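Local coordinates for protein methylaspartate ammonia-lyase (Citrobacter amalonaticus, PDB 1KKO) that catalyses the reversible anti elimination of ammonia from L-threo-3-methylaspartate to give mesaconate, using magnesium as cofactor, at residues G171-D176 and P193-N198; E213-L218 and L235-Y240. All coordinates share one frame; numbering follows the deposited sequence.

Contact 1. Residues G171-D176 and P193-N198; sequences GQSGDD and PHALIN. With SO4 (sulfate ion), chain C.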
loop_
_atom_site.group_PDB
_atom_site.type_symbol
_atom_site.label_atom_id
_atom_site.label_comp_id
_atom_site.label_asym_id
_atom_site.label_seq_id
_atom_site.Cartn_x
_atom_site.Cartn_y
_atom_site.Cartn_z
ATOM N N GLY A 171 2.845 10.729 -8.745
ATOM C CA GLY A 171 3.545 10.064 -7.660
ATOM C C GLY A 171 4.274 11.036 -6.755
ATOM O O GLY A 171 4.870 12.000 -7.229
ATOM N N GLN A 172 4.210 10.784 -5.444
ATOM C CA GLN A 172 4.905 11.608 -4.460
ATOM C C GLN A 172 6.006 10.829 -3.760
ATOM O O GLN A 172 5.817 9.694 -3.326
ATOM C CB GLN A 172 3.943 12.289 -3.478
ATOM C CG GLN A 172 3.397 11.462 -2.342
ATOM C CD GLN A 172 2.729 12.327 -1.279
ATOM O OE1 GLN A 172 3.270 13.368 -0.906
ATOM N NE2 GLN A 172 1.559 11.906 -0.794
ATOM N N SER A 173 7.166 11.467 -3.658
ATOM C CA SER A 173 8.375 10.842 -3.150
ATOM C C SER A 173 8.640 10.955 -1.664
ATOM O O SER A 173 9.458 10.214 -1.116
ATOM C CB SER A 173 9.553 11.532 -3.834
ATOM O OG SER A 173 9.609 12.913 -3.497
ATOM N N GLY A 174 8.010 11.912 -1.007
ATOM C CA GLY A 174 8.434 12.258 0.330
ATOM C C GLY A 174 9.860 12.792 0.205
ATOM O O GLY A 174 10.261 13.307 -0.833
ATOM N N ASP A 175 10.658 12.650 1.262
ATOM C CA ASP A 175 12.047 13.107 1.224
ATOM C C ASP A 175 12.949 12.189 0.378
ATOM O O ASP A 175 14.106 12.519 0.100
ATOM C CB ASP A 175 12.600 13.247 2.649
ATOM C CG ASP A 175 12.138 14.525 3.332
ATOM O OD1 ASP A 175 12.307 15.618 2.732
ATOM O OD2 ASP A 175 11.579 14.525 4.459
ATOM N N ASP A 176 12.417 11.047 -0.047
ATOM C CA ASP A 176 13.174 10.084 -0.858
ATOM C C ASP A 176 13.163 10.546 -2.325
ATOM O O ASP A 176 12.838 9.773 -3.236
ATOM C CB ASP A 176 12.491 8.718 -0.729
ATOM C CG ASP A 176 13.424 7.545 -0.939
ATOM O OD1 ASP A 176 14.656 7.729 -0.979
ATOM O OD2 ASP A 176 12.978 6.381 -1.067
ATOM N N PRO A 193 7.693 14.459 -9.242
ATOM C CA PRO A 193 7.686 13.467 -8.169
ATOM C C PRO A 193 7.310 14.060 -6.809
ATOM O O PRO A 193 7.545 13.398 -5.791
ATOM C CB PRO A 193 9.159 13.116 -8.104
ATOM C CG PRO A 193 9.790 14.514 -8.209
ATOM C CD PRO A 193 8.846 15.352 -9.075
ATOM N N HIS A 194 6.761 15.275 -6.807
ATOM C CA HIS A 194 6.416 16.033 -5.607
ATOM C C HIS A 194 7.665 16.606 -4.900
ATOM O O HIS A 194 7.793 17.836 -4.768
ATOM C CB HIS A 194 5.507 15.220 -4.675
ATOM C CG HIS A 194 5.056 15.979 -3.477
ATOM N ND1 HIS A 194 3.782 16.479 -3.317
ATOM C CD2 HIS A 194 5.738 16.316 -2.358
ATOM C CE1 HIS A 194 3.707 17.094 -2.148
ATOM N NE2 HIS A 194 4.874 16.992 -1.541
ATOM N N ALA A 195 8.551 15.718 -4.443
ATOM C CA ALA A 195 9.879 16.060 -3.915
ATOM C C ALA A 195 9.939 16.716 -2.548
ATOM O O ALA A 195 11.034 16.987 -2.058
ATOM C CB ALA A 195 10.654 16.879 -4.933
ATOM N N LEU A 196 8.786 16.986 -1.945
ATOM C CA LEU A 196 8.705 17.492 -0.571
ATOM C C LEU A 196 9.757 18.569 -0.304
ATOM O O LEU A 196 10.605 18.433 0.580
ATOM C CB LEU A 196 8.844 16.333 0.418
ATOM C CG LEU A 196 8.472 16.620 1.874
ATOM C CD1 LEU A 196 7.052 17.070 2.033
ATOM C CD2 LEU A 196 8.720 15.366 2.688
ATOM N N ILE A 197 9.701 19.641 -1.086
ATOM C CA ILE A 197 10.647 20.739 -0.929
ATOM C C ILE A 197 10.073 21.632 0.170
ATOM O O ILE A 197 9.387 22.610 -0.092
ATOM C CB ILE A 197 10.816 21.467 -2.273
ATOM C CG1 ILE A 197 11.324 20.497 -3.349
ATOM C CG2 ILE A 197 11.728 22.676 -2.132
ATOM C CD1 ILE A 197 12.727 19.968 -3.112
ATOM N N ASN A 198 10.353 21.275 1.418
ATOM C CA ASN A 198 9.703 21.928 2.545
ATOM C C ASN A 198 10.656 22.644 3.513
ATOM O O ASN A 198 10.255 22.971 4.634
ATOM C CB ASN A 198 8.839 20.917 3.309
ATOM C CG ASN A 198 9.662 19.830 3.971
ATOM O OD1 ASN A 198 10.880 19.812 3.851
ATOM N ND2 ASN A 198 8.994 18.910 4.657
HETATM S S SO4 C . 0.072 14.637 2.170
HETATM O O1 SO4 C . -1.045 14.595 3.147
HETATM O O2 SO4 C . 1.235 15.127 3.001
HETATM O O3 SO4 C . 0.340 13.304 1.643
HETATM O O4 SO4 C . -0.137 15.591 1.053
HETATM O O HOH W 1 10.408 16.555 5.810
#

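Contact 2. Residues E213-L218 and L235-Y240; sequences EYVRWL and LHIDVY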
loop_
_atom_site.group_PDB
_atom_site.type_symbol
_atom_site.label_atom_id
_atom_site.label_comp_id
_atom_site.label_asym_id
_atom_site.label_seq_id
_atom_site.Cartn_x
_atom_site.Cartn_y
_atom_site.Cartn_z
ATOM N N GLU A 213 18.862 23.016 -9.164
ATOM C CA GLU A 213 19.734 21.886 -9.428
ATOM C C GLU A 213 18.945 20.577 -9.382
ATOM O O GLU A 213 19.220 19.656 -10.147
ATOM C CB GLU A 213 20.906 21.905 -8.448
ATOM C CG GLU A 213 21.728 23.178 -8.619
ATOM C CD GLU A 213 23.115 23.112 -8.018
ATOM O OE1 GLU A 213 23.805 22.094 -8.231
ATOM O OE2 GLU A 213 23.521 24.095 -7.352
ATOM N N TYR A 214 17.952 20.510 -8.503
ATOM C CA TYR A 214 17.108 19.323 -8.433
ATOM C C TYR A 214 16.265 19.135 -9.702
ATOM O O TYR A 214 16.140 18.018 -10.209
ATOM C CB TYR A 214 16.204 19.364 -7.205
ATOM C CG TYR A 214 15.320 18.139 -7.158
ATOM C CD1 TYR A 214 15.845 16.902 -6.803
ATOM C CD2 TYR A 214 13.980 18.201 -7.526
ATOM C CE1 TYR A 214 15.061 15.775 -6.793
ATOM C CE2 TYR A 214 13.192 17.079 -7.507
ATOM C CZ TYR A 214 13.735 15.867 -7.150
ATOM O OH TYR A 214 12.930 14.746 -7.143
ATOM N N VAL A 215 15.679 20.212 -10.223
ATOM C CA VAL A 215 14.866 20.093 -11.423
ATOM C C VAL A 215 15.723 19.576 -12.571
ATOM O O VAL A 215 15.286 18.739 -13.363
ATOM C CB VAL A 215 14.183 21.415 -11.812
ATOM C CG1 VAL A 215 13.412 21.254 -13.100
ATOM C CG2 VAL A 215 13.236 21.868 -10.713
ATOM N N ARG A 216 16.951 20.079 -12.660
ATOM C CA ARG A 216 17.866 19.649 -13.707
ATOM C C ARG A 216 18.221 18.177 -13.533
ATOM O O ARG A 216 18.254 17.416 -14.504
ATOM C CB ARG A 216 19.134 20.507 -13.684
ATOM C CG ARG A 216 20.118 20.175 -14.792
ATOM C CD ARG A 216 19.550 20.349 -16.173
ATOM N NE ARG A 216 20.189 19.470 -17.141
ATOM C CZ ARG A 216 20.385 19.778 -18.415
ATOM N NH1 ARG A 216 19.985 20.953 -18.890
ATOM N NH2 ARG A 216 20.981 18.906 -19.214
ATOM N N TRP A 217 18.493 17.786 -12.292
ATOM C CA TRP A 217 18.808 16.399 -11.994
ATOM C C TRP A 217 17.629 15.519 -12.395
ATOM O O TRP A 217 17.798 14.454 -12.978
ATOM C CB TRP A 217 19.107 16.195 -10.513
ATOM C CG TRP A 217 19.341 14.760 -10.223
ATOM C CD1 TRP A 217 20.523 14.089 -10.329
ATOM C CD2 TRP A 217 18.359 13.784 -9.868
ATOM N NE1 TRP A 217 20.345 12.761 -10.030
ATOM C CE2 TRP A 217 19.023 12.547 -9.742
ATOM C CE3 TRP A 217 16.984 13.831 -9.613
ATOM C CZ2 TRP A 217 18.359 11.370 -9.392
ATOM C CZ3 TRP A 217 16.331 12.664 -9.268
ATOM C CH2 TRP A 217 17.019 11.455 -9.152
ATOM N N LEU A 218 16.431 15.996 -12.079
ATOM C CA LEU A 218 15.197 15.271 -12.337
ATOM C C LEU A 218 14.949 15.062 -13.827
ATOM O O LEU A 218 14.724 13.937 -14.278
ATOM C CB LEU A 218 14.048 16.039 -11.690
ATOM C CG LEU A 218 12.624 15.599 -11.994
ATOM C CD1 LEU A 218 12.406 14.154 -11.592
ATOM C CD2 LEU A 218 11.678 16.524 -11.261
ATOM N N LEU A 235 6.362 17.316 -14.759
ATOM C CA LEU A 235 7.012 17.533 -13.475
ATOM C C LEU A 235 6.110 18.378 -12.591
ATOM O O LEU A 235 5.559 19.383 -13.028
ATOM C CB LEU A 235 8.359 18.222 -13.667
ATOM C CG LEU A 235 9.282 17.564 -14.694
ATOM C CD1 LEU A 235 10.619 18.295 -14.699
ATOM C CD2 LEU A 235 9.456 16.078 -14.403
ATOM N N HIS A 236 5.952 17.957 -11.343
ATOM C CA HIS A 236 5.079 18.642 -10.395
ATOM C C HIS A 236 5.807 18.556 -9.065
ATOM O O HIS A 236 6.054 17.468 -8.542
ATOM C CB HIS A 236 3.726 17.935 -10.394
ATOM C CG HIS A 236 2.706 18.467 -9.437
ATOM N ND1 HIS A 236 1.358 18.375 -9.698
ATOM C CD2 HIS A 236 2.816 19.011 -8.203
ATOM C CE1 HIS A 236 0.682 18.842 -8.664
ATOM N NE2 HIS A 236 1.541 19.230 -7.740
ATOM N N ILE A 237 6.202 19.715 -8.555
ATOM C CA ILE A 237 6.984 19.815 -7.337
ATOM C C ILE A 237 6.273 20.733 -6.358
ATOM O O ILE A 237 5.817 21.807 -6.732
ATOM C CB ILE A 237 8.394 20.344 -7.673
ATOM C CG1 ILE A 237 9.147 19.312 -8.529
ATOM C CG2 ILE A 237 9.162 20.689 -6.398
ATOM C CD1 ILE A 237 10.432 19.831 -9.171
ATOM N N ASP A 238 6.156 20.279 -5.111
ATOM C CA ASP A 238 5.485 21.021 -4.047
ATOM C C ASP A 238 6.539 21.660 -3.161
ATOM O O ASP A 238 7.401 20.970 -2.587
ATOM C CB ASP A 238 4.621 20.070 -3.217
ATOM C CG ASP A 238 3.675 20.780 -2.253
ATOM O OD1 ASP A 238 3.813 22.005 -1.963
ATOM O OD2 ASP A 238 2.737 20.124 -1.728
ATOM N N VAL A 239 6.460 22.980 -3.043
ATOM C CA VAL A 239 7.463 23.742 -2.307
ATOM C C VAL A 239 7.000 24.330 -0.980
ATOM O O VAL A 239 7.737 25.086 -0.354
ATOM C CB VAL A 239 8.087 24.824 -3.189
ATOM C CG1 VAL A 239 8.644 24.205 -4.457
ATOM C CG2 VAL A 239 7.071 25.903 -3.538
ATOM N N TYR A 240 5.795 24.000 -0.536
ATOM C CA TYR A 240 5.372 24.337 0.824
ATOM C C TYR A 240 5.633 25.774 1.228
ATOM O O TYR A 240 6.051 26.045 2.360
ATOM C CB TYR A 240 6.035 23.375 1.822
ATOM C CG TYR A 240 5.465 22.000 1.665
ATOM C CD1 TYR A 240 5.997 21.122 0.743
ATOM C CD2 TYR A 240 4.351 21.604 2.385
ATOM C CE1 TYR A 240 5.467 19.870 0.558
ATOM C CE2 TYR A 240 3.807 20.341 2.213
ATOM C CZ TYR A 240 4.370 19.487 1.292
ATOM O OH TYR A 240 3.834 18.233 1.101
#

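Contact 1. Residues G171-D176 and P193-N198
Ser-173 meets the carbonyl of Pro-193 through its backbone: Ser-173 N donates to Pro-193 O over 2.9 Å, a bent bond with the donor tilted out of the carbonyl plane. The same oxygen takes a CA-H...O contact from Gln-172 and a weak backbone bond from Ala-195 N. Ser-173 OG lies 3.1 Å from Pro-193 O and 2.8 Å from Gly-174 O, so its one proton has two acceptors to choose between. Next to this pair, Gln-172 and His-194 run side by side. Gln-172 CB is 3.5 Å from His-194 CB. Gln-172 OE1 sits 3.8 Å above the imidazole plane of His-194, over the ring centre, with amide and ring planes 53° apart. With CG anti to the backbone N (chi1 -176°), the His-194 ring lies alongside the glutamine chain, and its NE2 is hydrogen-bonded to Tyr-240 OH. Gln-172 NE2 donates an almost straight bond to O3 of a bound sulfate (3.1 Å, 167°), which is also hydrogen-bonded by Thr-360 OG1, Lys-331 NZ and Cys-361 N. Farther out, Leu-196 lays CD2 against the carboxylate of Asp-175. There OD1 forms salt bridges to Lys-203 and Arg-177, while OD2 accepts from a water that itself accepts from Asn-198 ND2. Both segments lie at or just beyond the C-terminal ends of two barrel strands, where enolase-superfamily members have their active site. Gln-172 binds the substrate and His-194 is the probable transition-state stabiliser; the sulfate, probably from the crystallisation liquor, is held by substrate-binding groups and the proton acceptor Lys-331, consistent with a site built to receive an anionic substrate.

Contact 2. Residues E213-L218 and L235-Y240
Helix 213-218 and strand 235-238 run roughly antiparallel, their axes 149° apart and 10.9 Å from each other at closest approach, with side chains alone bridging the gap. Ile-237 brings its CD1 methyl to three helix residues. It lies 3.8 Å from Val-215 CG2, with the two side chains crossing at a slant, touches Leu-218 CD2 at 4.1 Å, and reaches the edge of the Tyr-214 ring near its plane, beside CD2. The chain of Ile-237 is extended (chi2 168°), which carries CD1 away from the strand and in among these groups. Such a layer of aliphatic groups between an outer helix and an inner strand is what the TIM barrel uses throughout: helix 209-225 leads into strand 234-238, and strand residues alternate between the helix layer and the barrel interior. Accordingly, Leu-235 and Ile-237 face the helix, whereas His-236 turns inward, its NE2 hydrogen-bonded to OE1 of the magnesium-binding residue Glu-273. Two residues earlier on the strand than Ile-237, Leu-235 meets Leu-218 tip to tip, their CD2 methyls 3.9 Å apart, while Leu-235 CD1 makes a looser touch on Val-215 CG1. Tyr-214 OH is hydrogen-bonded to the carbonyl of Arg-177, so this ring is fixed at its polar end as well as packed along its edge. At the end of the strand, Asp-238, a magnesium-binding residue, forms an Asx turn, its OD1 accepting from Tyr-240 N at 3.2 Å and lying over one face of the Tyr-240 ring, toward its rim.

Overall arrangement
Following the chain from the N terminus, contact 1 closes first: strand 169-170 leads through 171-176 and helix 179-186 to strand 191-194, whose end and following loop return to 171-176. Only then does contact 2 open, with helix 209-225, after which the chain turns back along strand 234-238. The two loops are therefore in series, neither nested nor crossed, and their centres lie about 9 Å apart. Strands 191-194 and 234-238 are parallel neighbours, and His-194 probably bonds through its backbone to His-236 and Asp-238. Pro-193 also packs on Tyr-214, and Leu-196 on Tyr-240. Contact 1 thus lies at the catalytic mouth of the barrel, and contact 2 joins the adjoining strand to its outer helix.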